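Local coordinates for protein ribonucleoside-diphosphate reductase, alpha chain (Actinobacillus ureae ATCC 25976, PDB 6DQX) that probably reduces ribonucleoside diphosphates to deoxyribonucleotides as the catalytic alpha subunit of a class Id ribonucleotide reductase, at residues Asp193-Ile198 and Gln206-Gly211; Trp353-Gln358 and Gly425-Ser430; His343-Leu348 and Arg407-Met412. All coordinates share one frame; numbering follows the deposited sequence.

Contact 1 of 3, residues Asp193-Ile198 and Gln206-Gly211; sequences DEWLDI and QLMYYG. With EDO (1,2-ethanediol), chain I.
W195 and Y210 face each other where the chain from helix 192-195 makes a type I turn, W195 to I198, and segment 206-211 enters strand 209-213. Their CA atoms stay 8.1 Å apart, a gap bridged by side chains. The turn is closed by the bond from I198 N to W195 O, 3.0 Å. Y210 contributes the largest single share of the buried surface. Its CG sits between the backbone N and the carbonyl carbon (chi1 74°), which lays the ring across the turn. I198 covers one face of that ring in a CH-pi contact, its CD1 lying 4.1 Å from the ring centroid and 21° off the normal. The indole of W195 slides past in the opposite direction, CE3 meeting Y210 CD2 at 4.0 Å, while M208 curls back to bring its CE to 3.9 Å from W195 CZ3. The phenol oxygen reaches a water lying in the plane of the ring, with Y210 OH 2.8 Å from it; the same water donates to I198 O at 2.7 Å and weakly to L196 O, tying the tyrosine to the turn's backbone. The contact belongs to the beta-alpha-beta unit made by strand 181-186, helix 192-195 and strand 209-213. Helix 156-170 packs against W195 and I198, with S157 taking the indole N-H, while L232 of helix 227-243 touches L196.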
loop_
_atom_site.group_PDB
_atom_site.type_symbol
_atom_site.label_atom_id
_atom_site.label_comp_id
_atom_site.label_asym_id
_atom_site.label_seq_id
_atom_site.Cartn_x
_atom_site.Cartn_y
_atom_site.Cartn_z
ATOM N N ASP A 193 -15.681 -7.044 -15.793
ATOM C CA ASP A 193 -16.571 -5.860 -15.890
ATOM C C ASP A 193 -16.116 -4.701 -15.004
ATOM O O ASP A 193 -16.231 -3.542 -15.411
ATOM C CB ASP A 193 -18.032 -6.223 -15.565
ATOM C CG ASP A 193 -18.682 -7.095 -16.629
ATOM O OD1 ASP A 193 -18.355 -6.936 -17.825
ATOM O OD2 ASP A 193 -19.552 -7.937 -16.269
ATOM N N GLU A 194 -15.576 -4.990 -13.814
ATOM C CA GLU A 194 -15.077 -3.915 -12.959
ATOM C C GLU A 194 -13.840 -3.247 -13.560
ATOM O O GLU A 194 -13.700 -2.046 -13.500
ATOM C CB GLU A 194 -14.747 -4.400 -11.549
ATOM C CG GLU A 194 -15.947 -4.889 -10.752
ATOM C CD GLU A 194 -15.558 -5.219 -9.330
ATOM O OE1 GLU A 194 -15.567 -6.422 -8.960
ATOM O OE2 GLU A 194 -15.187 -4.282 -8.601
ATOM N N TRP A 195 -12.928 -4.050 -14.102
ATOM C CA TRP A 195 -11.708 -3.511 -14.727
ATOM C C TRP A 195 -12.016 -2.662 -15.969
ATOM O O TRP A 195 -11.375 -1.650 -16.187
ATOM C CB TRP A 195 -10.761 -4.647 -15.100
ATOM C CG TRP A 195 -10.056 -5.255 -13.935
ATOM C CD1 TRP A 195 -10.579 -6.121 -13.013
ATOM C CD2 TRP A 195 -8.692 -5.054 -13.564
ATOM N NE1 TRP A 195 -9.616 -6.489 -12.103
ATOM C CE2 TRP A 195 -8.448 -5.845 -12.409
ATOM C CE3 TRP A 195 -7.647 -4.284 -14.090
ATOM C CZ2 TRP A 195 -7.203 -5.880 -11.771
ATOM C CZ3 TRP A 195 -6.396 -4.331 -13.456
ATOM C CH2 TRP A 195 -6.196 -5.103 -12.297
ATOM N N LEU A 196 -13.020 -3.053 -16.746
ATOM C CA LEU A 196 -13.410 -2.293 -17.954
ATOM C C LEU A 196 -13.944 -0.868 -17.716
ATOM O O LEU A 196 -14.057 -0.101 -18.677
ATOM C CB LEU A 196 -14.383 -3.102 -18.827
ATOM C CG LEU A 196 -13.798 -4.288 -19.596
ATOM C CD1 LEU A 196 -14.863 -4.951 -20.447
ATOM C CD2 LEU A 196 -12.623 -3.877 -20.478
ATOM N N ASP A 197 -14.241 -0.502 -16.460
ATOM C CA ASP A 197 -14.596 0.880 -16.097
ATOM C C ASP A 197 -13.451 1.694 -15.506
ATOM O O ASP A 197 -13.646 2.829 -15.114
ATOM C CB ASP A 197 -15.828 0.886 -15.164
ATOM C CG ASP A 197 -17.097 0.458 -15.881
ATOM O OD1 ASP A 197 -17.166 0.564 -17.117
ATOM O OD2 ASP A 197 -18.022 -0.013 -15.212
ATOM N N ILE A 198 -12.233 1.137 -15.469
ATOM C CA ILE A 198 -11.058 1.900 -15.087
ATOM C C ILE A 198 -10.963 3.181 -15.942
ATOM O O ILE A 198 -11.241 3.129 -17.122
ATOM C CB ILE A 198 -9.773 1.028 -15.240
ATOM C CG1 ILE A 198 -9.673 0.070 -14.046
ATOM C CG2 ILE A 198 -8.531 1.893 -15.353
ATOM C CD1 ILE A 198 -8.522 -0.924 -14.085
ATOM N N GLN A 206 -7.822 5.939 -11.602
ATOM C CA GLN A 206 -7.544 6.998 -12.589
ATOM C C GLN A 206 -6.075 7.072 -13.033
ATOM O O GLN A 206 -5.811 7.659 -14.066
ATOM C CB GLN A 206 -7.936 8.361 -12.015
ATOM C CG GLN A 206 -9.417 8.535 -11.700
ATOM C CD GLN A 206 -10.303 8.418 -12.918
ATOM O OE1 GLN A 206 -9.926 8.809 -14.022
ATOM N NE2 GLN A 206 -11.481 7.845 -12.731
ATOM N N LEU A 207 -5.131 6.497 -12.275
ATOM C CA LEU A 207 -3.695 6.734 -12.524
ATOM C C LEU A 207 -3.031 5.549 -13.210
ATOM O O LEU A 207 -2.250 5.737 -14.136
ATOM C CB LEU A 207 -2.945 7.067 -11.226
ATOM C CG LEU A 207 -3.513 8.225 -10.379
ATOM C CD1 LEU A 207 -2.507 8.674 -9.322
ATOM C CD2 LEU A 207 -3.938 9.416 -11.224
ATOM N N MET A 208 -3.313 4.342 -12.734
ATOM C CA MET A 208 -2.681 3.153 -13.281
ATOM C C MET A 208 -3.305 2.803 -14.619
ATOM O O MET A 208 -4.482 3.129 -14.902
ATOM C CB MET A 208 -2.741 1.972 -12.319
ATOM C CG MET A 208 -4.109 1.421 -12.019
ATOM S SD MET A 208 -4.013 -0.082 -11.039
ATOM C CE MET A 208 -4.106 -1.341 -12.292
ATOM N N TYR A 209 -2.492 2.177 -15.462
ATOM C CA TYR A 209 -2.985 1.617 -16.721
ATOM C C TYR A 209 -3.352 0.155 -16.538
ATOM O O TYR A 209 -3.075 -0.451 -15.490
ATOM C CB TYR A 209 -1.908 1.743 -17.802
ATOM C CG TYR A 209 -1.464 3.156 -18.019
ATOM C CD1 TYR A 209 -2.351 4.108 -18.533
ATOM C CD2 TYR A 209 -0.163 3.554 -17.706
ATOM C CE1 TYR A 209 -1.953 5.424 -18.728
ATOM C CE2 TYR A 209 0.253 4.872 -17.898
ATOM C CZ TYR A 209 -0.646 5.799 -18.409
ATOM O OH TYR A 209 -0.237 7.102 -18.588
ATOM N N TYR A 210 -3.999 -0.424 -17.541
ATOM C CA TYR A 210 -4.264 -1.843 -17.545
ATOM C C TYR A 210 -4.286 -2.459 -18.924
ATOM O O TYR A 210 -4.470 -1.776 -19.933
ATOM C CB TYR A 210 -5.547 -2.241 -16.775
ATOM C CG TYR A 210 -6.878 -1.918 -17.463
ATOM C CD1 TYR A 210 -7.232 -0.612 -17.763
ATOM C CD2 TYR A 210 -7.744 -2.928 -17.820
ATOM C CE1 TYR A 210 -8.434 -0.319 -18.406
ATOM C CE2 TYR A 210 -8.943 -2.661 -18.451
ATOM C CZ TYR A 210 -9.281 -1.356 -18.724
ATOM O OH TYR A 210 -10.455 -1.144 -19.361
ATOM N N GLY A 211 -4.074 -3.770 -18.906
ATOM C CA GLY A 211 -4.147 -4.626 -20.054
ATOM C C GLY A 211 -5.048 -5.800 -19.790
ATOM O O GLY A 211 -5.218 -6.241 -18.640
HETATM C C1 EDO I . -18.230 -0.291 -12.096
HETATM O O1 EDO I . -17.931 -1.445 -12.892
HETATM C C2 EDO I . -19.548 -0.539 -11.387
HETATM O O2 EDO I . -19.280 -1.454 -10.319
HETATM O O HOH W 1 -11.256 1.560 -19.350
#

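Contact 2 of 3, residues Trp353-Gln358 and Gly425-Ser430; sequences WHSYLQ and GSVSPS
A reciprocal pair of serine-to-backbone hydrogen bonds fastens the first turn of helix 353-359 to the loop that follows helix 418-423. S355 N donates to S428 OG at 3.0 Å, with an angle of 166° at the hydrogen, and S428 N donates back to S355 OG, also at 3.0 Å and 157°. Each serine thus offers its backbone N-H to the other's hydroxyl. The S428 hydroxyl lies between its own backbone N and carbonyl carbon (chi1 58°), a position that aims OG at the amides of the helix start; the S355 hydroxyl lies anti to its own carbonyl carbon, from where it meets S428 N. The amide of H354 is served by a water that accepts from H354 N at 3.0 Å; this water is also hydrogen-bonded to S428 OG (2.7 Å) and within bonding distance of S430 O (2.9 Å). A weak bond from W353 N to S430 O, 3.4 Å, adds one more of the amides that open the helix. Beyond these bonds, H354 CB rests against S428 CB at 3.7 Å, and V427 CB lies beside the S355 hydroxyl. The indole of W353 leads away from the loop to helix 367-395 and to Q508, whereas H354 ND1 bonds to F434 N. Helix 418-423 also meets the loop: S421 OG hydrogen-bonds S428 O, and S421 touches V427.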
loop_
_atom_site.group_PDB
_atom_site.type_symbol
_atom_site.label_atom_id
_atom_site.label_comp_id
_atom_site.label_asym_id
_atom_site.label_seq_id
_atom_site.Cartn_x
_atom_site.Cartn_y
_atom_site.Cartn_z
ATOM N N TRP A 353 13.205 3.124 -37.899
ATOM C CA TRP A 353 12.689 2.309 -39.019
ATOM C C TRP A 353 12.138 3.175 -40.158
ATOM O O TRP A 353 12.539 3.026 -41.319
ATOM C CB TRP A 353 11.584 1.391 -38.505
ATOM C CG TRP A 353 10.783 0.588 -39.508
ATOM C CD1 TRP A 353 9.417 0.477 -39.545
ATOM C CD2 TRP A 353 11.278 -0.232 -40.585
ATOM N NE1 TRP A 353 9.028 -0.366 -40.573
ATOM C CE2 TRP A 353 10.152 -0.820 -41.216
ATOM C CE3 TRP A 353 12.555 -0.548 -41.054
ATOM C CZ2 TRP A 353 10.270 -1.684 -42.335
ATOM C CZ3 TRP A 353 12.662 -1.401 -42.192
ATOM C CH2 TRP A 353 11.527 -1.958 -42.789
ATOM N N HIS A 354 11.217 4.087 -39.835
ATOM C CA HIS A 354 10.640 4.930 -40.878
ATOM C C HIS A 354 11.712 5.839 -41.494
ATOM O O HIS A 354 11.752 6.022 -42.727
ATOM C CB HIS A 354 9.466 5.736 -40.351
ATOM C CG HIS A 354 8.568 6.255 -41.416
ATOM N ND1 HIS A 354 7.564 7.162 -41.158
ATOM C CD2 HIS A 354 8.495 5.981 -42.747
ATOM C CE1 HIS A 354 6.911 7.424 -42.275
ATOM N NE2 HIS A 354 7.459 6.726 -43.256
ATOM N N SER A 355 12.613 6.347 -40.645
ATOM C CA SER A 355 13.772 7.080 -41.129
ATOM C C SER A 355 14.591 6.311 -42.166
ATOM O O SER A 355 14.946 6.875 -43.207
ATOM C CB SER A 355 14.678 7.552 -39.986
ATOM O OG SER A 355 13.991 8.505 -39.181
ATOM N N TYR A 356 14.922 5.057 -41.867
ATOM C CA TYR A 356 15.625 4.227 -42.834
ATOM C C TYR A 356 14.846 4.136 -44.154
ATOM O O TYR A 356 15.433 4.284 -45.236
ATOM C CB TYR A 356 15.892 2.833 -42.263
ATOM C CG TYR A 356 16.536 1.907 -43.251
ATOM C CD1 TYR A 356 17.888 2.000 -43.528
ATOM C CD2 TYR A 356 15.785 0.970 -43.943
ATOM C CE1 TYR A 356 18.490 1.170 -44.460
ATOM C CE2 TYR A 356 16.381 0.129 -44.873
ATOM C CZ TYR A 356 17.737 0.241 -45.130
ATOM O OH TYR A 356 18.353 -0.587 -46.052
ATOM N N LEU A 357 13.540 3.890 -44.072
ATOM C CA LEU A 357 12.729 3.762 -45.292
ATOM C C LEU A 357 12.741 5.049 -46.083
ATOM O O LEU A 357 12.935 5.027 -47.308
ATOM C CB LEU A 357 11.304 3.337 -44.993
ATOM C CG LEU A 357 11.189 1.938 -44.394
ATOM C CD1 LEU A 357 9.746 1.657 -44.100
ATOM C CD2 LEU A 357 11.777 0.858 -45.298
ATOM N N GLN A 358 12.592 6.176 -45.390
ATOM C CA GLN A 358 12.603 7.477 -46.083
ATOM C C GLN A 358 13.948 7.840 -46.672
ATOM O O GLN A 358 14.000 8.420 -47.772
ATOM C CB GLN A 358 12.049 8.588 -45.185
ATOM C CG GLN A 358 10.541 8.465 -45.019
ATOM C CD GLN A 358 9.963 9.558 -44.128
ATOM O OE1 GLN A 358 10.695 10.207 -43.401
ATOM N NE2 GLN A 358 8.656 9.755 -44.187
ATOM N N GLY A 425 19.240 12.257 -32.895
ATOM C CA GLY A 425 19.050 12.883 -34.200
ATOM C C GLY A 425 17.618 13.092 -34.633
ATOM O O GLY A 425 17.373 13.231 -35.824
ATOM N N SER A 426 16.668 13.068 -33.688
ATOM C CA SER A 426 15.236 13.171 -34.003
ATOM C C SER A 426 14.775 12.141 -35.059
ATOM O O SER A 426 13.946 12.430 -35.899
ATOM C CB SER A 426 14.858 14.596 -34.436
ATOM O OG SER A 426 15.007 15.459 -33.344
ATOM N N VAL A 427 15.320 10.936 -34.990
ATOM C CA VAL A 427 14.844 9.852 -35.873
ATOM C C VAL A 427 13.459 9.363 -35.484
ATOM O O VAL A 427 12.908 9.728 -34.428
ATOM C CB VAL A 427 15.828 8.657 -35.964
ATOM C CG1 VAL A 427 17.131 9.110 -36.594
ATOM C CG2 VAL A 427 16.028 7.969 -34.628
ATOM N N SER A 428 12.856 8.578 -36.371
ATOM C CA SER A 428 11.521 8.090 -36.160
ATOM C C SER A 428 11.504 7.171 -34.926
ATOM O O SER A 428 12.488 6.520 -34.589
ATOM C CB SER A 428 10.993 7.357 -37.413
ATOM O OG SER A 428 11.855 6.286 -37.740
ATOM N N PRO A 429 10.377 7.135 -34.232
ATOM C CA PRO A 429 10.284 6.291 -33.028
ATOM C C PRO A 429 10.101 4.806 -33.309
ATOM O O PRO A 429 9.290 4.451 -34.137
ATOM C CB PRO A 429 9.071 6.863 -32.308
ATOM C CG PRO A 429 8.252 7.491 -33.356
ATOM C CD PRO A 429 9.106 7.829 -34.525
ATOM N N SER A 430 10.902 3.958 -32.648
ATOM C CA SER A 430 10.831 2.494 -32.780
ATOM C C SER A 430 10.528 2.073 -34.212
ATOM O O SER A 430 11.297 2.419 -35.120
ATOM C CB SER A 430 9.911 1.808 -31.723
ATOM O OG SER A 430 8.546 2.043 -31.967
HETATM O O HOH W 2 10.180 4.259 -37.008
#

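Contact 3 of 3, residues His343-Leu348 and Arg407-Met412; sequences HRALGL and RNTTLM. With EDO (1,2-ethanediol), chain F.
R344 and R407 lay their guanidinium groups flat on one another, centres 3.7 Å apart and planes 21° from parallel. R407 NH2 sits over the centre of the R344 group, 3.3 Å from its CZ, while R344 NE lies over the rim of the R407 group. R407 gets there by a bend at chi2 (79°), its CG being anti to the backbone N; R344 bends later, at chi3. Such a stack of like charges is presumably made tolerable by D317 of helix 308-327, whose carboxylate forms salt bridges with both NE atoms. R407 NH1 bonds to G396 O and R344 NH2 to S321 OG. At the edge of the R407 group, NH2 donates at 3.0 Å to O2 of an ethanediol, probably from the crystallisation liquor.

N408 brings its amide to the edge of the R344 guanidinium. Its ND2 gives a nearly straight bond to R344 O, 2.8 Å, in the carbonyl plane and in its own amide plane, and its CG packs against L346 CD1 at 3.5 Å; OD1 bonds to S388 OG, and ND2 also to D317 OD1. R344 has positive phi and is the first residue to leave helix 334-343, so the chain turns here out of the helix and on toward strand 347-351 of the sheet. L346 N donates to T410 O from above the carbonyl plane, and T410 OG1 returns a bond to L346 O at 3.1 Å. L348 N reaches L411 O at 2.8 Å, beside a single bridge pairing L348 with M412. At the helix end, T409 N bonds to H343 O, and the methyl CG2 of T409 comes within 4.0 Å of H343 CD2. L346 CD1 and L411 CD1 meet between the two segments, and M412 extends towards helix 367-395.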
loop_
_atom_site.group_PDB
_atom_site.type_symbol
_atom_site.label_atom_id
_atom_site.label_comp_id
_atom_site.label_asym_id
_atom_site.label_seq_id
_atom_site.Cartn_x
_atom_site.Cartn_y
_atom_site.Cartn_z
ATOM N N HIS A 343 17.991 -15.805 -15.187
ATOM C CA HIS A 343 17.541 -15.631 -16.577
ATOM C C HIS A 343 18.461 -14.756 -17.417
ATOM O O HIS A 343 18.667 -15.036 -18.594
ATOM C CB HIS A 343 16.146 -14.967 -16.609
ATOM C CG HIS A 343 15.041 -15.853 -16.130
ATOM N ND1 HIS A 343 14.800 -16.134 -14.798
ATOM C CD2 HIS A 343 14.089 -16.496 -16.825
ATOM C CE1 HIS A 343 13.748 -16.939 -14.712
ATOM N NE2 HIS A 343 13.304 -17.175 -15.932
ATOM N N ARG A 344 18.944 -13.662 -16.836
ATOM C CA ARG A 344 19.694 -12.640 -17.551
ATOM C C ARG A 344 18.978 -12.169 -18.832
ATOM O O ARG A 344 19.597 -12.002 -19.886
ATOM C CB ARG A 344 21.111 -13.149 -17.858
ATOM C CG ARG A 344 21.894 -13.606 -16.637
ATOM C CD ARG A 344 23.372 -13.838 -16.968
ATOM N NE ARG A 344 24.010 -12.545 -17.190
ATOM C CZ ARG A 344 24.522 -11.754 -16.242
ATOM N NH1 ARG A 344 24.582 -12.133 -14.972
ATOM N NH2 ARG A 344 25.017 -10.572 -16.570
ATOM N N ALA A 345 17.659 -11.978 -18.757
ATOM C CA ALA A 345 16.904 -11.554 -19.942
ATOM C C ALA A 345 17.308 -10.158 -20.410
ATOM O O ALA A 345 17.474 -9.254 -19.587
ATOM C CB ALA A 345 15.409 -11.599 -19.669
ATOM N N LEU A 346 17.525 -10.003 -21.726
ATOM C CA LEU A 346 17.795 -8.713 -22.345
ATOM C C LEU A 346 16.703 -8.329 -23.371
ATOM O O LEU A 346 15.983 -9.190 -23.929
ATOM C CB LEU A 346 19.151 -8.710 -23.066
ATOM C CG LEU A 346 20.355 -9.302 -22.287
ATOM C CD1 LEU A 346 21.592 -9.287 -23.170
ATOM C CD2 LEU A 346 20.569 -8.535 -20.986
ATOM N N GLY A 347 16.655 -7.036 -23.649
ATOM C CA GLY A 347 15.665 -6.454 -24.546
ATOM C C GLY A 347 16.288 -5.432 -25.484
ATOM O O GLY A 347 16.025 -4.243 -25.368
ATOM N N LEU A 348 17.122 -5.893 -26.409
ATOM C CA LEU A 348 17.717 -5.015 -27.407
ATOM C C LEU A 348 16.623 -4.693 -28.445
ATOM O O LEU A 348 15.956 -5.605 -28.971
ATOM C CB LEU A 348 18.907 -5.699 -28.079
ATOM C CG LEU A 348 19.644 -4.915 -29.186
ATOM C CD1 LEU A 348 21.136 -5.244 -29.139
ATOM C CD2 LEU A 348 19.057 -5.174 -30.585
ATOM N N ARG A 407 23.875 -17.050 -22.839
ATOM C CA ARG A 407 23.947 -16.298 -21.585
ATOM C C ARG A 407 22.583 -15.720 -21.134
ATOM O O ARG A 407 22.379 -15.480 -19.928
ATOM C CB ARG A 407 24.936 -15.150 -21.817
ATOM C CG ARG A 407 25.220 -14.203 -20.663
ATOM C CD ARG A 407 26.183 -14.794 -19.684
ATOM N NE ARG A 407 26.684 -13.778 -18.759
ATOM C CZ ARG A 407 27.127 -14.032 -17.538
ATOM N NH1 ARG A 407 27.152 -15.276 -17.073
ATOM N NH2 ARG A 407 27.542 -13.036 -16.768
ATOM N N ASN A 408 21.707 -15.439 -22.102
ATOM C CA ASN A 408 20.486 -14.636 -21.924
ATOM C C ASN A 408 19.275 -15.361 -22.465
ATOM O O ASN A 408 19.296 -15.854 -23.586
ATOM C CB ASN A 408 20.654 -13.350 -22.687
ATOM C CG ASN A 408 21.974 -12.686 -22.382
ATOM O OD1 ASN A 408 22.921 -12.764 -23.182
ATOM N ND2 ASN A 408 22.082 -12.093 -21.186
ATOM N N THR A 409 18.201 -15.437 -21.672
ATOM C CA THR A 409 17.039 -16.227 -22.082
ATOM C C THR A 409 16.361 -15.619 -23.297
ATOM O O THR A 409 15.909 -16.349 -24.208
ATOM C CB THR A 409 15.999 -16.406 -20.958
ATOM O OG1 THR A 409 15.629 -15.124 -20.453
ATOM C CG2 THR A 409 16.540 -17.291 -19.858
ATOM N N THR A 410 16.329 -14.283 -23.310
ATOM C CA THR A 410 15.829 -13.494 -24.412
ATOM C C THR A 410 16.837 -12.400 -24.745
ATOM O O THR A 410 17.590 -11.949 -23.881
ATOM C CB THR A 410 14.466 -12.822 -24.062
ATOM O OG1 THR A 410 14.656 -11.867 -23.002
ATOM C CG2 THR A 410 13.453 -13.901 -23.678
ATOM N N LEU A 411 16.831 -11.977 -26.001
ATOM C CA LEU A 411 17.716 -10.963 -26.529
ATOM C C LEU A 411 17.023 -9.700 -27.063
ATOM O O LEU A 411 17.619 -8.617 -26.965
ATOM C CB LEU A 411 18.568 -11.551 -27.663
ATOM C CG LEU A 411 19.798 -12.385 -27.257
ATOM C CD1 LEU A 411 20.719 -11.571 -26.336
ATOM C CD2 LEU A 411 19.415 -13.694 -26.618
ATOM N N MET A 412 15.817 -9.815 -27.608
ATOM C CA MET A 412 15.202 -8.695 -28.350
ATOM C C MET A 412 13.783 -8.347 -27.979
ATOM O O MET A 412 12.959 -9.223 -27.769
ATOM C CB MET A 412 15.261 -8.958 -29.875
ATOM C CG MET A 412 16.671 -8.882 -30.435
ATOM S SD MET A 412 16.744 -9.279 -32.194
ATOM C CE MET A 412 15.904 -7.797 -32.754
HETATM C C1 EDO F . 30.223 -9.360 -16.961
HETATM O O1 EDO F . 29.478 -8.454 -16.134
HETATM C C2 EDO F . 29.396 -9.873 -18.128
HETATM O O2 EDO F . 28.104 -10.286 -17.699
#

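Contacts 2 and 3 are interleaved along the chain: strand 347-351 in contact 3 leads directly into helix 353-359 of contact 2, and residues 407-412 precede 425-430 on the partner side, with helix 418-423 between. Their centres are nevertheless about 25 Å apart, and their nearest atoms about 10 Å. Contact 1 closes before either begins. It lies about 33 Å, centre to centre, from contact 2, on the opposite side of the chain's centre, and about 30 Å, again between centres, from contact 3. Contacts 1 and 3 still share one mixed sheet, through strands 209-213 and 347-351. All three are buried, and none lies at the magnesium-binding residue H65.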